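Local structure of ribose 5-phosphate isomerase RpiB (Thermoanaerobacter tengcongensis, 4EGS) at residues A[35-40]-A[113-118]; A[50-55]-A[66-71]; A[117-122]-A[149-154]; A[142-147]-A[174-179]. The protein probably removes phosphate from phosphotyrosine through this N-terminal low-molecular-weight phosphatase domain, while the full-length protein probably also interconverts aldoses and ketoses. All blocks are in the same frame, centred on the assembly; numbering follows the deposited sequence.

Interaction 1 (A[35-40]-A[113-118]); sequences MRVLFV and ADLVLA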
loop_
_atom_site.group_PDB
_atom_site.type_symbol
_atom_site.label_atom_id
_atom_site.label_comp_id
_atom_site.label_asym_id
_atom_site.label_seq_id
_atom_site.Cartn_x
_atom_site.Cartn_y
_atom_site.Cartn_z
ATOM N N MET A 35 5.243 2.036 3.585
ATOM C CA MET A 35 4.842 3.212 4.349
ATOM C C MET A 35 5.311 4.525 3.731
ATOM O O MET A 35 4.623 5.538 3.826
ATOM C CB MET A 35 5.326 3.117 5.800
ATOM C CG MET A 35 4.604 2.075 6.632
ATOM S SD MET A 35 4.409 2.582 8.351
ATOM C CE MET A 35 3.370 4.030 8.157
ATOM N N ARG A 36 6.477 4.510 3.095
ATOM C CA ARG A 36 7.086 5.748 2.610
ATOM C C ARG A 36 6.992 5.955 1.098
ATOM O O ARG A 36 7.278 5.050 0.315
ATOM C CB ARG A 36 8.550 5.825 3.051
ATOM C CG ARG A 36 9.409 6.745 2.197
ATOM C CD ARG A 36 9.460 8.163 2.735
ATOM N NE ARG A 36 10.793 8.491 3.233
ATOM C CZ ARG A 36 11.139 8.464 4.515
ATOM N NH1 ARG A 36 10.246 8.135 5.438
ATOM N NH2 ARG A 36 12.378 8.772 4.876
ATOM N N VAL A 37 6.586 7.159 0.701
ATOM C CA VAL A 37 6.694 7.592 -0.687
ATOM C C VAL A 37 7.508 8.888 -0.758
ATOM O O VAL A 37 7.296 9.809 0.031
ATOM C CB VAL A 37 5.309 7.759 -1.363
ATOM C CG1 VAL A 37 4.403 8.653 -0.535
ATOM C CG2 VAL A 37 5.462 8.303 -2.778
ATOM N N LEU A 38 8.452 8.940 -1.691
ATOM C CA LEU A 38 9.353 10.082 -1.810
ATOM C C LEU A 38 9.044 10.905 -3.058
ATOM O O LEU A 38 9.275 10.454 -4.179
ATOM C CB LEU A 38 10.802 9.596 -1.869
ATOM C CG LEU A 38 11.897 10.381 -1.142
ATOM C CD1 LEU A 38 13.250 10.077 -1.767
ATOM C CD2 LEU A 38 11.631 11.880 -1.127
ATOM N N PHE A 39 8.529 12.115 -2.864
ATOM C CA PHE A 39 8.285 13.021 -3.981
ATOM C C PHE A 39 9.552 13.805 -4.309
ATOM O O PHE A 39 10.213 14.333 -3.414
ATOM C CB PHE A 39 7.133 13.977 -3.669
ATOM C CG PHE A 39 5.812 13.290 -3.471
ATOM C CD1 PHE A 39 5.143 12.724 -4.542
ATOM C CD2 PHE A 39 5.233 13.222 -2.214
ATOM C CE1 PHE A 39 3.926 12.096 -4.365
ATOM C CE2 PHE A 39 4.016 12.595 -2.030
ATOM C CZ PHE A 39 3.362 12.031 -3.106
ATOM N N VAL A 40 9.890 13.882 -5.592
ATOM C CA VAL A 40 11.138 14.514 -6.004
ATOM C C VAL A 40 10.937 15.752 -6.873
ATOM O O VAL A 40 10.280 15.707 -7.913
ATOM C CB VAL A 40 12.078 13.515 -6.713
ATOM C CG1 VAL A 40 13.214 14.249 -7.411
ATOM C CG2 VAL A 40 12.626 12.516 -5.712
ATOM N N ALA A 113 12.920 4.784 1.092
ATOM C CA ALA A 113 11.723 4.919 0.270
ATOM C C ALA A 113 11.306 3.601 -0.373
ATOM O O ALA A 113 12.109 2.938 -1.029
ATOM C CB ALA A 113 11.929 5.987 -0.795
ATOM N N ASP A 114 10.046 3.224 -0.175
ATOM C CA ASP A 114 9.484 2.059 -0.845
ATOM C C ASP A 114 9.184 2.436 -2.288
ATOM O O ASP A 114 9.252 1.604 -3.194
ATOM C CB ASP A 114 8.197 1.603 -0.154
ATOM C CG ASP A 114 8.390 1.339 1.326
ATOM O OD1 ASP A 114 8.943 0.274 1.674
ATOM O OD2 ASP A 114 7.979 2.191 2.143
ATOM N N LEU A 115 8.855 3.709 -2.484
ATOM C CA LEU A 115 8.498 4.241 -3.789
ATOM C C LEU A 115 8.927 5.701 -3.870
ATOM O O LEU A 115 8.712 6.469 -2.934
ATOM C CB LEU A 115 6.988 4.129 -4.003
ATOM C CG LEU A 115 6.357 4.970 -5.115
ATOM C CD1 LEU A 115 6.720 4.428 -6.489
ATOM C CD2 LEU A 115 4.847 5.044 -4.941
ATOM N N VAL A 116 9.541 6.083 -4.983
ATOM C CA VAL A 116 9.931 7.474 -5.181
ATOM C C VAL A 116 9.361 8.031 -6.485
ATOM O O VAL A 116 9.629 7.510 -7.568
ATOM C CB VAL A 116 11.467 7.658 -5.118
ATOM C CG1 VAL A 116 12.175 6.561 -5.886
ATOM C CG2 VAL A 116 11.864 9.030 -5.632
ATOM N N LEU A 117 8.559 9.085 -6.367
ATOM C CA LEU A 117 7.881 9.670 -7.520
ATOM C C LEU A 117 8.404 11.060 -7.869
ATOM O O LEU A 117 8.410 11.962 -7.032
ATOM C CB LEU A 117 6.370 9.730 -7.279
ATOM C CG LEU A 117 5.633 8.392 -7.279
ATOM C CD1 LEU A 117 4.144 8.610 -7.099
ATOM C CD2 LEU A 117 5.914 7.627 -8.562
ATOM N N ALA A 118 8.832 11.224 -9.115
ATOM C CA ALA A 118 9.332 12.505 -9.596
ATOM C C ALA A 118 8.221 13.296 -10.277
ATOM O O ALA A 118 7.372 12.724 -10.961
ATOM C CB ALA A 118 10.491 12.290 -10.552
#
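With chi1 at -55°, the carboxylate of Asp-114 lies beside its own backbone N and opposite the carbonyl carbon, a setting that carries OD2 to the start of the neighbouring strand and the backbone of Arg-36. Asp-114 OD2 takes the N-H of Arg-36 N at 2.9 Å in a nearly straight bond (163°) that arrives close to the line of the C-O bond, and it draws a weak second bond from Met-35 N. The main chain continues the pairing. Arg-36 O receives weak bonds from the N-H groups of both Asp-114 and Leu-115; then Leu-38 N reaches Leu-115 O at 2.8 Å, Leu-117 N reaches Leu-38 O at 2.7 Å, and Val-40 N closes on Leu-117 O. Leu-38 thus bonds to the residues on either side of Val-116, the signature of parallel strands. These two strands are the middle pair of the four-stranded parallel sheet, order 2-1-3-4, of the low-molecular-weight phosphatase fold, and 36-41 runs directly into the C-X5-R phosphate-binding loop that begins at Cys-41, the predicted nucleophile. Val-37 and Phe-39 share one face of the sheet with Leu-115 and Leu-117. There Val-37 CG2, anti to its backbone N, lies 4.0 Å from Leu-115 CD2, and it also sits over one face of the Phe-39 ring, offset toward the rim. On the other face Val-40 CG2 meets Val-116 CG2 at 3.6 Å, while Leu-38 CB touches the CB atoms of both Ala-113 and Val-116. Arg-36 lays its CG against Ala-113 CA at 3.5 Å, and its guanidinium group turns elsewhere, to a salt bridge with Glu-67.

Interaction 2 (A[50-55]-A[66-71]); sequences MAEGIF and WEAKSA
Glu-52 and Ser-70 form the polar end of this helix-to-strand contact, with Glu-52 OE2 lying 2.7 Å from Ser-70 OG. The glutamate gets there as an extended chain: CG is anti to the backbone N (chi1 170°) and the remaining bonds run on without a bend, which carries the carboxylate past Ala-68 to the serine. On the way Glu-52 CG brushes Ala-68 CB at 3.7 Å. The same methyl group is met by the aromatic ring of Phe-55, whose CD2 stands 3.5 Å from Ala-68 CB, so that Ala-68 touches two side chains about one helical turn apart. Farther along, Phe-55 CZ touches Trp-66 CB at 3.8 Å, the methylene arriving at the edge of the phenyl ring. In the next shell, Asn-56 OD1 accepts the N-H of Ala-68, Ser-59 OG bonds to Trp-66 O, and Val-37 and Ile-177 pack on Phe-55. The helix and strand segments run nearly antiparallel (168°), as expected where helix 47-61 forms the crossover that connects strands 36-41 and 67-72 in a beta-alpha-beta unit, their axes 7.4 Å apart at closest. Ser-48 O lies within hydrogen-bonding reach of the same Ser-70 OG, so the one hydroxyl proton has two possible acceptors. Meanwhile Glu-52 OE1 lies 3.3 Å from Ala-68 O, another acceptor. That carbonyl would tend to raise the proton affinity of the carboxylate, whereas the ammonium of Lys-69, with NZ 4.2 Å from Glu-52 OE2 and hence beyond a salt bridge, and the serine hydroxyl, if it donates here, would probably act the other way.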
loop_
_atom_site.group_PDB
_atom_site.type_symbol
_atom_site.label_atom_id
_atom_site.label_comp_id
_atom_site.label_asym_id
_atom_site.label_seq_id
_atom_site.Cartn_x
_atom_site.Cartn_y
_atom_site.Cartn_z
ATOM N N MET A 50 4.191 20.440 -1.882
ATOM C CA MET A 50 2.752 20.418 -2.121
ATOM C C MET A 50 2.244 18.992 -2.287
ATOM O O MET A 50 1.255 18.601 -1.668
ATOM C CB MET A 50 2.388 21.255 -3.352
ATOM C CG MET A 50 2.450 22.760 -3.124
ATOM S SD MET A 50 2.371 23.720 -4.652
ATOM C CE MET A 50 0.671 23.460 -5.141
ATOM N N ALA A 51 2.927 18.221 -3.128
ATOM C CA ALA A 51 2.571 16.825 -3.355
ATOM C C ALA A 51 2.632 16.035 -2.053
ATOM O O ALA A 51 1.772 15.199 -1.784
ATOM C CB ALA A 51 3.489 16.206 -4.395
ATOM N N GLU A 52 3.651 16.312 -1.247
ATOM C CA GLU A 52 3.798 15.680 0.057
ATOM C C GLU A 52 2.696 16.131 1.007
ATOM O O GLU A 52 2.143 15.330 1.761
ATOM C CB GLU A 52 5.159 16.023 0.658
ATOM C CG GLU A 52 5.331 15.611 2.106
ATOM C CD GLU A 52 6.531 16.267 2.754
ATOM O OE1 GLU A 52 6.805 15.975 3.937
ATOM O OE2 GLU A 52 7.198 17.081 2.080
ATOM N N GLY A 53 2.383 17.423 0.958
ATOM C CA GLY A 53 1.414 18.020 1.858
ATOM C C GLY A 53 0.014 17.445 1.757
ATOM O O GLY A 53 -0.538 16.973 2.751
ATOM N N ILE A 54 -0.566 17.480 0.561
ATOM C CA ILE A 54 -1.943 17.026 0.389
ATOM C C ILE A 54 -2.067 15.500 0.397
ATOM O O ILE A 54 -3.135 14.967 0.697
ATOM C CB ILE A 54 -2.615 17.631 -0.873
ATOM C CG1 ILE A 54 -2.614 16.639 -2.041
ATOM C CG2 ILE A 54 -1.953 18.947 -1.256
ATOM C CD1 ILE A 54 -1.318 16.599 -2.810
ATOM N N PHE A 55 -0.979 14.802 0.076
ATOM C CA PHE A 55 -0.969 13.343 0.153
ATOM C C PHE A 55 -1.217 12.908 1.587
ATOM O O PHE A 55 -2.088 12.081 1.851
ATOM C CB PHE A 55 0.361 12.766 -0.340
ATOM C CG PHE A 55 0.472 11.269 -0.178
ATOM C CD1 PHE A 55 0.035 10.415 -1.177
ATOM C CD2 PHE A 55 1.015 10.718 0.974
ATOM C CE1 PHE A 55 0.138 9.043 -1.031
ATOM C CE2 PHE A 55 1.118 9.350 1.127
ATOM C CZ PHE A 55 0.680 8.511 0.123
ATOM N N TRP A 66 0.474 5.041 4.952
ATOM C CA TRP A 66 1.429 5.617 4.011
ATOM C C TRP A 66 1.841 7.014 4.463
ATOM O O TRP A 66 1.038 7.756 5.028
ATOM C CB TRP A 66 0.835 5.685 2.601
ATOM C CG TRP A 66 0.888 4.389 1.846
ATOM C CD1 TRP A 66 -0.075 3.423 1.804
ATOM C CD2 TRP A 66 1.960 3.923 1.016
ATOM N NE1 TRP A 66 0.331 2.384 1.001
ATOM C CE2 TRP A 66 1.576 2.667 0.505
ATOM C CE3 TRP A 66 3.205 4.447 0.657
ATOM C CZ2 TRP A 66 2.396 1.926 -0.343
ATOM C CZ3 TRP A 66 4.016 3.710 -0.188
ATOM C CH2 TRP A 66 3.609 2.462 -0.677
ATOM N N GLU A 67 3.098 7.368 4.217
ATOM C CA GLU A 67 3.586 8.702 4.543
ATOM C C GLU A 67 4.391 9.270 3.382
ATOM O O GLU A 67 4.970 8.524 2.592
ATOM C CB GLU A 67 4.433 8.677 5.815
ATOM C CG GLU A 67 5.839 8.134 5.620
ATOM C CD GLU A 67 6.583 7.973 6.928
ATOM O OE1 GLU A 67 7.810 8.213 6.950
ATOM O OE2 GLU A 67 5.943 7.601 7.934
ATOM N N ALA A 68 4.421 10.594 3.285
ATOM C CA ALA A 68 5.098 11.263 2.182
ATOM C C ALA A 68 6.301 12.064 2.656
ATOM O O ALA A 68 6.271 12.685 3.719
ATOM C CB ALA A 68 4.128 12.164 1.440
ATOM N N LYS A 69 7.360 12.045 1.854
ATOM C CA LYS A 69 8.523 12.886 2.099
ATOM C C LYS A 69 8.966 13.538 0.794
ATOM O O LYS A 69 8.602 13.083 -0.291
ATOM C CB LYS A 69 9.662 12.076 2.722
ATOM C CG LYS A 69 10.200 12.646 4.034
ATOM C CD LYS A 69 11.058 13.893 3.813
ATOM C CE LYS A 69 10.290 15.182 4.092
ATOM N NZ LYS A 69 11.048 16.391 3.655
ATOM N N SER A 70 9.745 14.609 0.902
ATOM C CA SER A 70 10.158 15.375 -0.268
ATOM C C SER A 70 11.669 15.553 -0.341
ATOM O O SER A 70 12.372 15.398 0.658
ATOM C CB SER A 70 9.483 16.745 -0.267
ATOM O OG SER A 70 8.079 16.627 -0.382
ATOM N N ALA A 71 12.152 15.887 -1.534
ATOM C CA ALA A 71 13.564 16.170 -1.764
ATOM C C ALA A 71 13.744 16.821 -3.132
ATOM O O ALA A 71 12.880 16.706 -4.000
ATOM C CB ALA A 71 14.390 14.894 -1.672
#

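Interaction 3 (A[117-122]-A[149-154]); sequences LAMAFS and GDVEDP
Asp-150 meets the turn at Ala-120 and Phe-121 along almost its whole side chain. Its CB rests on the methyl of Ala-120, with Asp-150 CB to Ala-120 CB at 3.6 Å, and it passes nearly as close to that residue's CA. A chi1 of -36° places CG beside the backbone N, still 3.9 Å from Ala-120 CB, and brings the carboxylate up to the first turn of helix 121-130. At the tip, Asp-150 OD2 receives the N-H of Phe-121 N at 3.2 Å. The donor comes from well above the carboxylate plane, 63° out of it, although the hydrogen bond itself is fairly straight. Ala-120 is at the N-cap position, and Asp-150, from another loop, accepts the N-H of the residue that follows it; the helix start would be expected to stabilise the negative charge of the aspartate. Beside this, the backbones are joined by Val-151 N bonding to Met-119 O at 2.9 Å (169°), and Asp-150 CA adds a CA-H...O contact to the same oxygen. Met-119 SD lies more loosely against Val-151 CB. The loop so held continues into the Asp-Pro-Tyr sequence of this phosphatase family, where Asp-153 lines the bicarbonate pocket and is the predicted proton donor. Val-151 O, moreover, takes a weak bond from Arg-47 NE of the same pocket. The contact therefore lies where strand 115-118 gives way to helix 121-130, with Met-119 packing on Arg-47 and Ala-51 of helix 47-61 and Val-151 on Glu-168 and Leu-169 of helix 159-179.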
loop_
_atom_site.group_PDB
_atom_site.type_symbol
_atom_site.label_atom_id
_atom_site.label_comp_id
_atom_site.label_asym_id
_atom_site.label_seq_id
_atom_site.Cartn_x
_atom_site.Cartn_y
_atom_site.Cartn_z
ATOM N N LEU A 117 8.559 9.085 -6.367
ATOM C CA LEU A 117 7.881 9.670 -7.520
ATOM C C LEU A 117 8.404 11.060 -7.869
ATOM O O LEU A 117 8.410 11.962 -7.032
ATOM C CB LEU A 117 6.370 9.730 -7.279
ATOM C CG LEU A 117 5.633 8.392 -7.279
ATOM C CD1 LEU A 117 4.144 8.610 -7.099
ATOM C CD2 LEU A 117 5.914 7.627 -8.562
ATOM N N ALA A 118 8.832 11.224 -9.115
ATOM C CA ALA A 118 9.332 12.505 -9.596
ATOM C C ALA A 118 8.221 13.296 -10.277
ATOM O O ALA A 118 7.372 12.724 -10.961
ATOM C CB ALA A 118 10.491 12.290 -10.552
ATOM N N MET A 119 8.229 14.611 -10.086
ATOM C CA MET A 119 7.233 15.479 -10.703
ATOM C C MET A 119 7.398 15.511 -12.216
ATOM O O MET A 119 6.420 15.621 -12.956
ATOM C CB MET A 119 7.331 16.897 -10.139
ATOM C CG MET A 119 6.971 17.001 -8.671
ATOM S SD MET A 119 5.317 16.373 -8.340
ATOM C CE MET A 119 5.681 15.106 -7.131
ATOM N N ALA A 120 8.643 15.411 -12.670
ATOM C CA ALA A 120 8.943 15.471 -14.094
ATOM C C ALA A 120 9.867 14.337 -14.522
ATOM O O ALA A 120 10.528 13.713 -13.693
ATOM C CB ALA A 120 9.557 16.814 -14.448
ATOM N N PHE A 121 9.908 14.084 -15.826
ATOM C CA PHE A 121 10.763 13.046 -16.386
ATOM C C PHE A 121 12.233 13.418 -16.218
ATOM O O PHE A 121 13.107 12.550 -16.209
ATOM C CB PHE A 121 10.437 12.834 -17.865
ATOM C CG PHE A 121 10.310 11.391 -18.258
ATOM C CD1 PHE A 121 9.254 10.625 -17.793
ATOM C CD2 PHE A 121 11.239 10.801 -19.101
ATOM C CE1 PHE A 121 9.130 9.298 -18.154
ATOM C CE2 PHE A 121 11.119 9.474 -19.466
ATOM C CZ PHE A 121 10.063 8.722 -18.992
ATOM N N SER A 122 12.494 14.715 -16.087
ATOM C CA SER A 122 13.845 15.215 -15.865
ATOM C C SER A 122 14.374 14.756 -14.513
ATOM O O SER A 122 15.509 14.290 -14.404
ATOM C CB SER A 122 13.868 16.742 -15.936
ATOM O OG SER A 122 13.081 17.314 -14.905
ATOM N N GLY A 149 3.551 12.720 -19.075
ATOM C CA GLY A 149 3.785 14.139 -18.897
ATOM C C GLY A 149 4.430 14.490 -17.571
ATOM O O GLY A 149 4.785 13.612 -16.782
ATOM N N ASP A 150 4.584 15.789 -17.331
ATOM C CA ASP A 150 5.193 16.281 -16.103
ATOM C C ASP A 150 4.261 17.268 -15.415
ATOM O O ASP A 150 3.386 17.852 -16.051
ATOM C CB ASP A 150 6.512 16.992 -16.411
ATOM C CG ASP A 150 7.276 16.350 -17.551
ATOM O OD1 ASP A 150 7.695 17.087 -18.467
ATOM O OD2 ASP A 150 7.464 15.117 -17.530
ATOM N N VAL A 151 4.453 17.454 -14.114
ATOM C CA VAL A 151 3.798 18.541 -13.401
ATOM C C VAL A 151 4.741 19.737 -13.426
ATOM O O VAL A 151 5.809 19.705 -12.816
ATOM C CB VAL A 151 3.470 18.161 -11.948
ATOM C CG1 VAL A 151 2.741 19.301 -11.255
ATOM C CG2 VAL A 151 2.631 16.894 -11.910
ATOM N N GLU A 152 4.346 20.786 -14.141
ATOM C CA GLU A 152 5.238 21.907 -14.425
ATOM C C GLU A 152 5.498 22.814 -13.223
ATOM O O GLU A 152 4.673 22.918 -12.315
ATOM C CB GLU A 152 4.700 22.727 -15.601
ATOM C CG GLU A 152 4.317 21.897 -16.821
ATOM C CD GLU A 152 5.517 21.373 -17.595
ATOM O OE1 GLU A 152 6.668 21.672 -17.210
ATOM O OE2 GLU A 152 5.306 20.661 -18.601
ATOM N N ASP A 153 6.653 23.473 -13.239
ATOM C CA ASP A 153 7.081 24.356 -12.159
ATOM C C ASP A 153 6.265 25.644 -12.147
ATOM O O ASP A 153 6.231 26.372 -13.141
ATOM C CB ASP A 153 8.570 24.688 -12.325
ATOM C CG ASP A 153 9.191 25.281 -11.069
ATOM O OD1 ASP A 153 8.447 25.716 -10.165
ATOM O OD2 ASP A 153 10.438 25.319 -10.990
ATOM N N PRO A 154 5.600 25.930 -11.016
ATOM C CA PRO A 154 4.860 27.182 -10.838
ATOM C C PRO A 154 5.758 28.326 -10.360
ATOM O O PRO A 154 5.251 29.308 -9.828
ATOM C CB PRO A 154 3.846 26.823 -9.754
ATOM C CG PRO A 154 4.556 25.811 -8.924
ATOM C CD PRO A 154 5.383 25.000 -9.892
#

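Interaction 4 (A[142-147]-A[174-179]); sequences KEFVGL and DKLIEK
Phe-144 presents its ring to two side chains of the last helix in different ways. Lys-179 lays its CE over one face, with CE 3.5 Å from Phe-144 CE2 and scarcely farther from CZ, while Leu-176 approaches obliquely and its side chain crosses that of the phenylalanine at about a right angle, Leu-176 CD2 to Phe-144 CE2 being 3.5 Å. The ring meets the helix because CG is anti to the backbone N, chi1 -176°. In the lysine, the bend at chi3 (73°) turns CE over the ring; Lys-179 CD, just before it, lies 3.5 Å from the carbonyl oxygen Phe-144 O. One residue on, Val-145 points toward the helix and lies across Lys-175 nearly perpendicularly. Its CG1 does the touching, 3.7 Å from Lys-175 CB and 3.9 Å from Leu-176 N. No hydrogen bond links the two segments; carbon packing joins them, with the lysines contributing methylene groups. The loop's shape comes from within, from a type I beta turn running from Glu-143 to Gly-146. A bond from Leu-147 N to Lys-142 O, 2.7 Å long, closes the loop around the turn, and Gly-146 takes the positive phi that this tight return requires. Val-145 also touches Leu-172, a turn earlier in helix 159-179. Towards the interior, Phe-144 continues onto Leu-115 and Leu-117 of strand 115-118, and Leu-176 packs on Leu-117 and on Phe-55 of helix 47-61. Towards the outside, the end of helix 159-179 reaches the second subunit, where Lys-179 packs on Asp-65 of that neighbouring chain.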
loop_
_atom_site.group_PDB
_atom_site.type_symbol
_atom_site.label_atom_id
_atom_site.label_comp_id
_atom_site.label_asym_id
_atom_site.label_seq_id
_atom_site.Cartn_x
_atom_site.Cartn_y
_atom_site.Cartn_z
ATOM N N LYS A 142 3.231 10.992 -13.128
ATOM C CA LYS A 142 2.176 10.726 -14.102
ATOM C C LYS A 142 2.233 9.290 -14.614
ATOM O O LYS A 142 1.202 8.643 -14.787
ATOM C CB LYS A 142 2.277 11.703 -15.276
ATOM C CG LYS A 142 2.106 13.166 -14.890
ATOM C CD LYS A 142 0.639 13.559 -14.804
ATOM C CE LYS A 142 0.170 14.228 -16.085
ATOM N NZ LYS A 142 1.030 15.390 -16.432
ATOM N N GLU A 143 3.442 8.791 -14.849
ATOM C CA GLU A 143 3.619 7.462 -15.427
ATOM C C GLU A 143 3.249 6.350 -14.451
ATOM O O GLU A 143 2.893 5.249 -14.870
ATOM C CB GLU A 143 5.053 7.268 -15.932
ATOM C CG GLU A 143 5.981 6.589 -14.935
ATOM C CD GLU A 143 7.382 6.395 -15.478
ATOM O OE1 GLU A 143 8.289 6.076 -14.682
ATOM O OE2 GLU A 143 7.577 6.562 -16.700
ATOM N N PHE A 144 3.329 6.635 -13.155
ATOM C CA PHE A 144 3.006 5.633 -12.145
ATOM C C PHE A 144 1.506 5.361 -12.107
ATOM O O PHE A 144 1.074 4.247 -11.810
ATOM C CB PHE A 144 3.505 6.063 -10.764
ATOM C CG PHE A 144 3.291 5.027 -9.692
ATOM C CD1 PHE A 144 4.199 3.997 -9.514
ATOM C CD2 PHE A 144 2.182 5.085 -8.862
ATOM C CE1 PHE A 144 4.005 3.043 -8.530
ATOM C CE2 PHE A 144 1.983 4.135 -7.879
ATOM C CZ PHE A 144 2.895 3.114 -7.712
ATOM N N VAL A 145 0.715 6.385 -12.410
ATOM C CA VAL A 145 -0.732 6.234 -12.444
ATOM C C VAL A 145 -1.227 5.974 -13.866
ATOM O O VAL A 145 -2.411 6.134 -14.163
ATOM C CB VAL A 145 -1.453 7.458 -11.837
ATOM C CG1 VAL A 145 -1.099 7.601 -10.365
ATOM C CG2 VAL A 145 -1.098 8.724 -12.598
ATOM N N GLY A 146 -0.307 5.574 -14.741
ATOM C CA GLY A 146 -0.653 5.181 -16.096
ATOM C C GLY A 146 -0.736 6.317 -17.101
ATOM O O GLY A 146 -1.071 6.093 -18.264
ATOM N N LEU A 147 -0.432 7.533 -16.661
ATOM C CA LEU A 147 -0.494 8.698 -17.541
ATOM C C LEU A 147 0.876 9.054 -18.115
ATOM O O LEU A 147 1.843 8.311 -17.952
ATOM C CB LEU A 147 -1.073 9.906 -16.800
ATOM C CG LEU A 147 -2.545 9.839 -16.391
ATOM C CD1 LEU A 147 -2.978 11.142 -15.735
ATOM C CD2 LEU A 147 -3.421 9.527 -17.592
ATOM N N ASP A 174 -4.876 11.200 -5.698
ATOM C CA ASP A 174 -6.080 10.383 -5.561
ATOM C C ASP A 174 -5.888 9.020 -6.223
ATOM O O ASP A 174 -6.225 7.986 -5.643
ATOM C CB ASP A 174 -7.295 11.090 -6.171
ATOM C CG ASP A 174 -7.952 12.060 -5.208
ATOM O OD1 ASP A 174 -7.701 11.955 -3.988
ATOM O OD2 ASP A 174 -8.731 12.922 -5.668
ATOM N N LYS A 175 -5.342 9.026 -7.436
ATOM C CA LYS A 175 -5.051 7.788 -8.151
ATOM C C LYS A 175 -3.920 7.034 -7.463
ATOM O O LYS A 175 -3.922 5.804 -7.408
ATOM C CB LYS A 175 -4.660 8.078 -9.602
ATOM C CG LYS A 175 -5.656 8.920 -10.378
ATOM C CD LYS A 175 -5.350 8.880 -11.869
ATOM C CE LYS A 175 -6.026 10.022 -12.612
ATOM N NZ LYS A 175 -7.491 10.086 -12.350
ATOM N N LEU A 176 -2.955 7.790 -6.947
ATOM C CA LEU A 176 -1.797 7.228 -6.261
ATOM C C LEU A 176 -2.235 6.402 -5.058
ATOM O O LEU A 176 -1.839 5.249 -4.905
ATOM C CB LEU A 176 -0.875 8.357 -5.791
ATOM C CG LEU A 176 0.644 8.177 -5.844
ATOM C CD1 LEU A 176 1.312 9.050 -4.788
ATOM C CD2 LEU A 176 1.060 6.724 -5.688
ATOM N N ILE A 177 -3.059 7.010 -4.210
ATOM C CA ILE A 177 -3.510 6.383 -2.973
ATOM C C ILE A 177 -4.277 5.079 -3.216
ATOM O O ILE A 177 -4.122 4.109 -2.470
ATOM C CB ILE A 177 -4.343 7.372 -2.128
ATOM C CG1 ILE A 177 -3.424 8.437 -1.527
ATOM C CG2 ILE A 177 -5.107 6.655 -1.028
ATOM C CD1 ILE A 177 -4.104 9.349 -0.540
ATOM N N GLU A 178 -5.085 5.049 -4.270
ATOM C CA GLU A 178 -5.810 3.834 -4.625
ATOM C C GLU A 178 -4.880 2.722 -5.110
ATOM O O GLU A 178 -5.074 1.555 -4.772
ATOM C CB GLU A 178 -6.886 4.122 -5.673
ATOM C CG GLU A 178 -8.169 4.687 -5.092
ATOM C CD GLU A 178 -9.341 4.554 -6.041
ATOM O OE1 GLU A 178 -10.439 4.171 -5.584
ATOM O OE2 GLU A 178 -9.166 4.833 -7.246
ATOM N N LYS A 179 -3.874 3.085 -5.900
ATOM C CA LYS A 179 -2.904 2.108 -6.387
ATOM C C LYS A 179 -2.045 1.569 -5.248
ATOM O O LYS A 179 -1.729 0.380 -5.206
ATOM C CB LYS A 179 -2.008 2.709 -7.475
ATOM C CG LYS A 179 -2.227 2.110 -8.858
ATOM C CD LYS A 179 -1.067 2.414 -9.797
ATOM C CE LYS A 179 0.167 1.604 -9.438
ATOM N NZ LYS A 179 -0.082 0.139 -9.517
#

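Overall arrangement
Interactions 1 and 2 belong to the same sheet: the first, buried, pairs its middle strands by backbone bonds; the second, partly buried, lays helix 47-61 on the adjoining strand 67-72, nested within the loop the first closes. Interaction 3, also buried, takes over where strand 115-118 ends, sharing Leu-117 and Ala-118 with interaction 1, and exchanges strand pairing for loop bonds and a carboxylate at a helix start near the bicarbonate pocket. Interaction 4 is the surface contact, without hydrogen bonds between its segments and away from the annotated sites. It still leans on the core, since Leu-176 reaches Phe-39 in the strand of interaction 1.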